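Local structure of 65 kDa virulence protein (Salmonella typhimurium, 2GWM) at residues A[112-116]-A[146-150]; A[80-86]-A[117-123]. The protein probably transfers ADP-ribose from NAD(+) to an arginine of host actin and so blocks filament assembly, this chain being its catalytic ADP-ribosyltransferase domain. All blocks are in the same frame, centred on the assembly; numbering follows the deposited sequence.

Interaction 1: A[112-116]-A[146-150]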
loop_
_atom_site.group_PDB
_atom_site.type_symbol
_atom_site.label_atom_id
_atom_site.label_comp_id
_atom_site.label_asym_id
_atom_site.label_seq_id
_atom_site.Cartn_x
_atom_site.Cartn_y
_atom_site.Cartn_z
ATOM N N THR A 112 3.901 -2.538 0.884
ATOM C CA THR A 112 4.178 -3.967 1.120
ATOM C C THR A 112 5.598 -4.087 1.695
ATOM O O THR A 112 6.342 -3.128 1.695
ATOM C CB THR A 112 4.125 -4.792 -0.184
ATOM O OG1 THR A 112 5.250 -4.500 -1.026
ATOM C CG2 THR A 112 2.839 -4.600 -0.918
ATOM N N SER A 113 5.949 -5.279 2.215
ATOM C CA SER A 113 7.306 -5.542 2.662
ATOM C C SER A 113 7.904 -6.724 1.925
ATOM O O SER A 113 7.195 -7.722 1.747
ATOM C CB SER A 113 7.306 -5.813 4.146
ATOM O OG SER A 113 8.558 -6.392 4.493
ATOM N N PRO A 114 9.188 -6.662 1.527
ATOM C CA PRO A 114 9.858 -7.809 0.919
ATOM C C PRO A 114 10.226 -8.831 1.933
ATOM O O PRO A 114 10.558 -9.943 1.528
ATOM C CB PRO A 114 11.140 -7.212 0.316
ATOM C CG PRO A 114 11.427 -6.059 1.146
ATOM C CD PRO A 114 10.098 -5.511 1.664
ATOM N N ASP A 115 10.152 -8.471 3.229
ATOM C CA ASP A 115 10.837 -9.235 4.301
ATOM C C ASP A 115 9.872 -9.905 5.192
ATOM O O ASP A 115 10.144 -11.016 5.628
ATOM C CB ASP A 115 11.669 -8.307 5.203
ATOM C CG ASP A 115 12.924 -7.798 4.539
ATOM O OD1 ASP A 115 13.258 -8.218 3.396
ATOM O OD2 ASP A 115 13.593 -6.983 5.203
ATOM N N LYS A 116 8.777 -9.253 5.538
ATOM C CA LYS A 116 7.861 -9.823 6.502
ATOM C C LYS A 116 6.469 -9.208 6.466
ATOM O O LYS A 116 6.280 -8.108 5.986
ATOM C CB LYS A 116 8.463 -9.642 7.880
ATOM C CG LYS A 116 8.295 -8.242 8.402
ATOM C CD LYS A 116 8.912 -8.127 9.777
ATOM C CE LYS A 116 10.180 -7.273 9.802
ATOM N NZ LYS A 116 10.727 -7.177 11.222
ATOM N N GLU A 146 12.989 -0.760 8.123
ATOM C CA GLU A 146 11.860 -1.629 7.822
ATOM C C GLU A 146 11.693 -1.530 6.327
ATOM O O GLU A 146 11.295 -0.483 5.797
ATOM C CB GLU A 146 10.577 -1.260 8.609
ATOM C CG GLU A 146 10.083 0.202 8.526
ATOM C CD GLU A 146 10.291 1.035 9.824
ATOM O OE1 GLU A 146 11.442 1.135 10.341
ATOM O OE2 GLU A 146 9.290 1.600 10.324
ATOM N N ALA A 147 12.147 -2.567 5.642
ATOM C CA ALA A 147 12.029 -2.640 4.205
ATOM C C ALA A 147 10.609 -2.426 3.773
ATOM O O ALA A 147 9.666 -2.925 4.367
ATOM C CB ALA A 147 12.555 -3.963 3.666
ATOM N N GLU A 148 10.467 -1.629 2.715
ATOM C CA GLU A 148 9.143 -1.334 2.175
ATOM C C GLU A 148 9.253 -1.291 0.694
ATOM O O GLU A 148 10.082 -0.537 0.167
ATOM C CB GLU A 148 8.645 -0.019 2.736
ATOM C CG GLU A 148 7.264 0.350 2.267
ATOM C CD GLU A 148 6.695 1.564 2.984
ATOM O OE1 GLU A 148 7.448 2.238 3.760
ATOM O OE2 GLU A 148 5.503 1.835 2.722
ATOM N N MET A 149 8.380 -2.027 0.022
ATOM C CA MET A 149 8.196 -1.911 -1.414
ATOM C C MET A 149 6.860 -1.207 -1.634
ATOM O O MET A 149 5.805 -1.695 -1.204
ATOM C CB MET A 149 8.118 -3.288 -2.068
ATOM C CG MET A 149 7.689 -3.153 -3.479
ATOM S SD MET A 149 8.214 -4.475 -4.525
ATOM C CE MET A 149 9.661 -3.598 -4.719
ATOM N N LEU A 150 6.899 -0.013 -2.227
ATOM C CA LEU A 150 5.713 0.780 -2.437
ATOM C C LEU A 150 5.366 0.690 -3.929
ATOM O O LEU A 150 6.238 0.704 -4.794
ATOM C CB LEU A 150 5.997 2.252 -2.058
ATOM C CG LEU A 150 4.769 3.142 -2.074
ATOM C CD1 LEU A 150 3.853 2.850 -0.990
ATOM C CD2 LEU A 150 5.227 4.600 -1.927
HETATM O O HOH W 1 9.695 -4.837 6.275
HETATM O O HOH W 2 12.374 -5.224 7.153
#
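Thr-112 N and Thr-112 OG1 both donate to Met-149 O at 2.9 Å, tilted to opposite sides of its carbonyl plane by 23° and 27°. OG1 is placed there by a chi1 of 71°, which sets it between the N and C of Thr-112 itself and also brings it 3.3 Å from Met-149 CB. Met-149 N returns a bond to Thr-112 O, completing an antiparallel hydrogen-bonded pair. The ring of Pro-114 meets the methyl of Ala-147 with its CG-CD edge, tightly, since Pro-114 CG is 3.5 Å from Ala-147 CB. Ser-113 OG accepts from the backbone N of Asp-115, an ST turn, and from that of Lys-116. One water joins this hydroxyl to Ala-147 O, and a second links Asp-115 OD2 to Ala-147 N. Glu-148, the second glutamate of an E-x-E sequence, as in arginine-specific ADP-ribosyltransferases, extends the other way, where its OE2 is hydrogen-bonded to Ser-111 OG; both are predicted active-site residues. The Thr-112/Met-149 pair joins edge strand 110-112 to central strand 149-151 of a small antiparallel sheet, with Val-79 of strand 78-83 against Thr-112 and Met-149, and Ile-136 of strand 135-136 against Pro-114 and Met-149.

Interaction 2: A[80-86]-A[117-123]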
loop_
_atom_site.group_PDB
_atom_site.type_symbol
_atom_site.label_atom_id
_atom_site.label_comp_id
_atom_site.label_asym_id
_atom_site.label_seq_id
_atom_site.Cartn_x
_atom_site.Cartn_y
_atom_site.Cartn_z
ATOM N N TYR A 80 4.780 -8.990 1.008
ATOM C CA TYR A 80 3.802 -9.353 2.003
ATOM C C TYR A 80 3.132 -8.152 2.577
ATOM O O TYR A 80 3.715 -7.037 2.645
ATOM C CB TYR A 80 4.462 -10.086 3.203
ATOM C CG TYR A 80 5.380 -11.185 2.775
ATOM C CD1 TYR A 80 4.863 -12.392 2.354
ATOM C CD2 TYR A 80 6.735 -10.990 2.661
ATOM C CE1 TYR A 80 5.682 -13.412 1.913
ATOM C CE2 TYR A 80 7.589 -12.008 2.205
ATOM C CZ TYR A 80 7.032 -13.241 1.840
ATOM O OH TYR A 80 7.764 -14.322 1.387
ATOM N N ARG A 81 1.895 -8.351 3.001
ATOM C CA ARG A 81 1.131 -7.331 3.667
ATOM C C ARG A 81 0.120 -7.938 4.617
ATOM O O ARG A 81 -0.593 -8.816 4.211
ATOM C CB ARG A 81 0.439 -6.387 2.686
ATOM C CG ARG A 81 -0.335 -5.316 3.339
ATOM C CD ARG A 81 0.489 -4.399 4.214
ATOM N NE ARG A 81 -0.361 -3.401 4.845
ATOM C CZ ARG A 81 -0.859 -2.324 4.240
ATOM N NH1 ARG A 81 -0.593 -2.073 2.975
ATOM N NH2 ARG A 81 -1.637 -1.480 4.928
ATOM N N GLY A 82 0.090 -7.456 5.841
ATOM C CA GLY A 82 -0.979 -7.744 6.794
ATOM C C GLY A 82 -2.077 -6.701 6.662
ATOM O O GLY A 82 -1.768 -5.470 6.593
ATOM N N LEU A 83 -3.337 -7.139 6.574
ATOM C CA LEU A 83 -4.553 -6.288 6.502
ATOM C C LEU A 83 -5.582 -6.697 7.553
ATOM O O LEU A 83 -5.713 -7.859 7.929
ATOM C CB LEU A 83 -5.271 -6.376 5.126
ATOM C CG LEU A 83 -4.709 -5.877 3.816
ATOM C CD1 LEU A 83 -5.755 -6.033 2.734
ATOM C CD2 LEU A 83 -4.301 -4.439 3.925
ATOM N N LYS A 84 -6.384 -5.745 7.999
ATOM C CA LYS A 84 -7.525 -6.029 8.792
ATOM C C LYS A 84 -8.676 -5.986 7.847
ATOM O O LYS A 84 -9.075 -4.882 7.388
ATOM C CB LYS A 84 -7.655 -4.966 9.864
ATOM C CG LYS A 84 -8.651 -5.281 10.867
ATOM C CD LYS A 84 -8.713 -4.206 11.925
ATOM C CE LYS A 84 -9.425 -4.727 13.151
ATOM N NZ LYS A 84 -10.667 -5.541 12.831
ATOM N N LEU A 85 -9.213 -7.151 7.489
ATOM C CA LEU A 85 -10.392 -7.232 6.629
ATOM C C LEU A 85 -11.665 -7.633 7.308
ATOM O O LEU A 85 -12.711 -7.577 6.669
ATOM C CB LEU A 85 -10.179 -8.201 5.467
ATOM C CG LEU A 85 -9.153 -7.879 4.412
ATOM C CD1 LEU A 85 -9.187 -9.009 3.348
ATOM C CD2 LEU A 85 -9.403 -6.505 3.801
ATOM N N ASP A 86 -11.637 -8.001 8.588
ATOM C CA ASP A 86 -12.815 -8.520 9.243
ATOM C C ASP A 86 -13.673 -7.472 9.944
ATOM O O ASP A 86 -14.569 -7.842 10.706
ATOM C CB ASP A 86 -12.436 -9.652 10.206
ATOM C CG ASP A 86 -11.979 -10.871 9.480
ATOM O OD1 ASP A 86 -12.632 -11.246 8.526
ATOM O OD2 ASP A 86 -10.985 -11.486 9.868
ATOM N N ALA A 117 5.480 -9.931 6.969
ATOM C CA ALA A 117 4.155 -9.303 7.169
ATOM C C ALA A 117 3.919 -9.048 8.641
ATOM O O ALA A 117 4.262 -9.870 9.494
ATOM C CB ALA A 117 3.108 -10.206 6.687
ATOM N N TRP A 118 3.285 -7.925 8.918
ATOM C CA TRP A 118 2.784 -7.637 10.246
ATOM C C TRP A 118 1.489 -8.367 10.425
ATOM O O TRP A 118 0.540 -8.261 9.658
ATOM C CB TRP A 118 2.614 -6.130 10.453
ATOM C CG TRP A 118 4.012 -5.520 10.610
ATOM C CD1 TRP A 118 4.952 -5.339 9.618
ATOM C CD2 TRP A 118 4.625 -5.129 11.819
ATOM N NE1 TRP A 118 6.096 -4.804 10.155
ATOM C CE2 TRP A 118 5.921 -4.668 11.504
ATOM C CE3 TRP A 118 4.198 -5.079 13.141
ATOM C CZ2 TRP A 118 6.786 -4.183 12.463
ATOM C CZ3 TRP A 118 5.062 -4.601 14.101
ATOM C CH2 TRP A 118 6.346 -4.150 13.755
ATOM N N ILE A 119 1.467 -9.155 11.477
ATOM C CA ILE A 119 0.301 -10.016 11.749
ATOM C C ILE A 119 -0.978 -9.202 11.878
ATOM O O ILE A 119 -0.985 -8.109 12.480
ATOM C CB ILE A 119 0.576 -10.813 12.990
ATOM C CG1 ILE A 119 1.727 -11.818 12.777
ATOM C CG2 ILE A 119 -0.725 -11.521 13.495
ATOM C CD1 ILE A 119 2.255 -12.448 14.010
ATOM N N ASN A 120 -2.030 -9.698 11.250
ATOM C CA ASN A 120 -3.345 -9.155 11.291
ATOM C C ASN A 120 -4.325 -10.264 10.924
ATOM O O ASN A 120 -3.904 -11.408 10.737
ATOM C CB ASN A 120 -3.469 -7.999 10.289
ATOM C CG ASN A 120 -4.356 -6.900 10.754
ATOM O OD1 ASN A 120 -5.430 -7.132 11.343
ATOM N ND2 ASN A 120 -3.917 -5.623 10.483
ATOM N N ASP A 121 -5.610 -9.954 10.826
ATOM C CA ASP A 121 -6.559 -11.024 10.483
ATOM C C ASP A 121 -6.304 -11.671 9.124
ATOM O O ASP A 121 -6.595 -12.845 8.921
ATOM C CB ASP A 121 -8.032 -10.643 10.712
ATOM C CG ASP A 121 -8.617 -9.582 9.748
ATOM O OD1 ASP A 121 -8.390 -9.691 8.527
ATOM O OD2 ASP A 121 -9.356 -8.655 10.253
ATOM N N THR A 122 -5.724 -10.912 8.217
ATOM C CA THR A 122 -5.430 -11.359 6.877
ATOM C C THR A 122 -3.962 -11.128 6.551
ATOM O O THR A 122 -3.444 -10.010 6.735
ATOM C CB THR A 122 -6.310 -10.592 5.880
ATOM O OG1 THR A 122 -7.663 -10.798 6.189
ATOM C CG2 THR A 122 -6.032 -11.014 4.482
ATOM N N ILE A 123 -3.278 -12.132 6.047
ATOM C CA ILE A 123 -1.950 -11.998 5.526
ATOM C C ILE A 123 -2.033 -12.173 4.035
ATOM O O ILE A 123 -2.528 -13.172 3.513
ATOM C CB ILE A 123 -0.977 -13.077 6.066
ATOM C CG1 ILE A 123 -0.983 -13.154 7.592
ATOM C CG2 ILE A 123 0.443 -12.854 5.566
ATOM C CD1 ILE A 123 -0.749 -11.869 8.286
HETATM O O HOH W 3 2.443 -5.830 6.956
HETATM O O HOH W 4 -0.744 -5.515 9.750
HETATM O O HOH W 5 -9.530 -7.918 12.737
#
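Leu-83 and Thr-122 form an antiparallel hydrogen-bonded pair between edge strand 78-83 and strand 122-127, part of the five-stranded mixed sheet of this ADP-ribosyltransferase domain. Leu-83 N donates to Thr-122 O at 2.9 Å, nearly straight at 169°, and Thr-122 N donates back to Leu-83 O. Beside them Gly-82 faces Ile-123 in a non-hydrogen-bonded pair. With no side chain at Gly-82, the carbonyl of Trp-118 can close in on its alpha carbon, and a CA-H...O contact forms between Gly-82 CA and Trp-118 O at 3.3 Å. Beyond the strand end, the carboxylate of Asp-121 takes two successive backbone N-H groups. Asp-121 OD1 receives Leu-85 N at 2.9 Å on its syn lone pair, while Asp-121 OD2 receives Asp-86 N at 2.9 Å, also on the syn side but 34° out of the carboxylate plane. A chi1 of 70° puts Asp-121 CG between its own N and C, turning the carboxylate toward these amides.

A second shell fixes this carboxylate. Thr-122 OG1 donates to Asp-121 OD1 at 2.7 Å, meeting it almost end-on, so that OD1 is gripped twice. Asn-120 OD1 accepts from Asp-121 N, its amide lying against the Leu-83 carbonyl and Lys-84 CB. The carboxylate of Asp-86 comes close, its OD2 3.3 Å from Asp-121 OD2, a proximity that Arg-192 probably eases: it forms a salt bridge with Asp-86 and a hydrogen bond to Thr-122 OG1. Leu-85 packs beside Thr-122 and against helix 91-97. Lys-84 crosses Asp-121 at about a right angle, and one water bridges the two, 2.6 Å from Lys-84 NZ and 2.6 Å from Asp-121 OD2.

Interactions 1 and 2 share a continuous path: the chain leaves strand 110-112, turns through 113-116 and runs directly into 117-123, while strand 78-83 runs beside both. Their centres lie 13 Å apart, yet they touch, Ser-113 O being 2.8 Å from Tyr-80 N, a probable hydrogen bond. The junction gathers the predicted active-site residues. Arg-81 comes from interaction 2, Glu-148 from interaction 1, and Ser-111 precedes Thr-112; this is consistent with the R-S-E class of ADP-ribosyltransferases, whose arginine-modifying members carry the E-x-E sequence that Glu-146 and Glu-148 provide here. Arg-81 NH1 is hydrogen-bonded to Ser-111 O, and the side chains of Arg-81 and Glu-148 approach to about 7 Å at their nearest atoms.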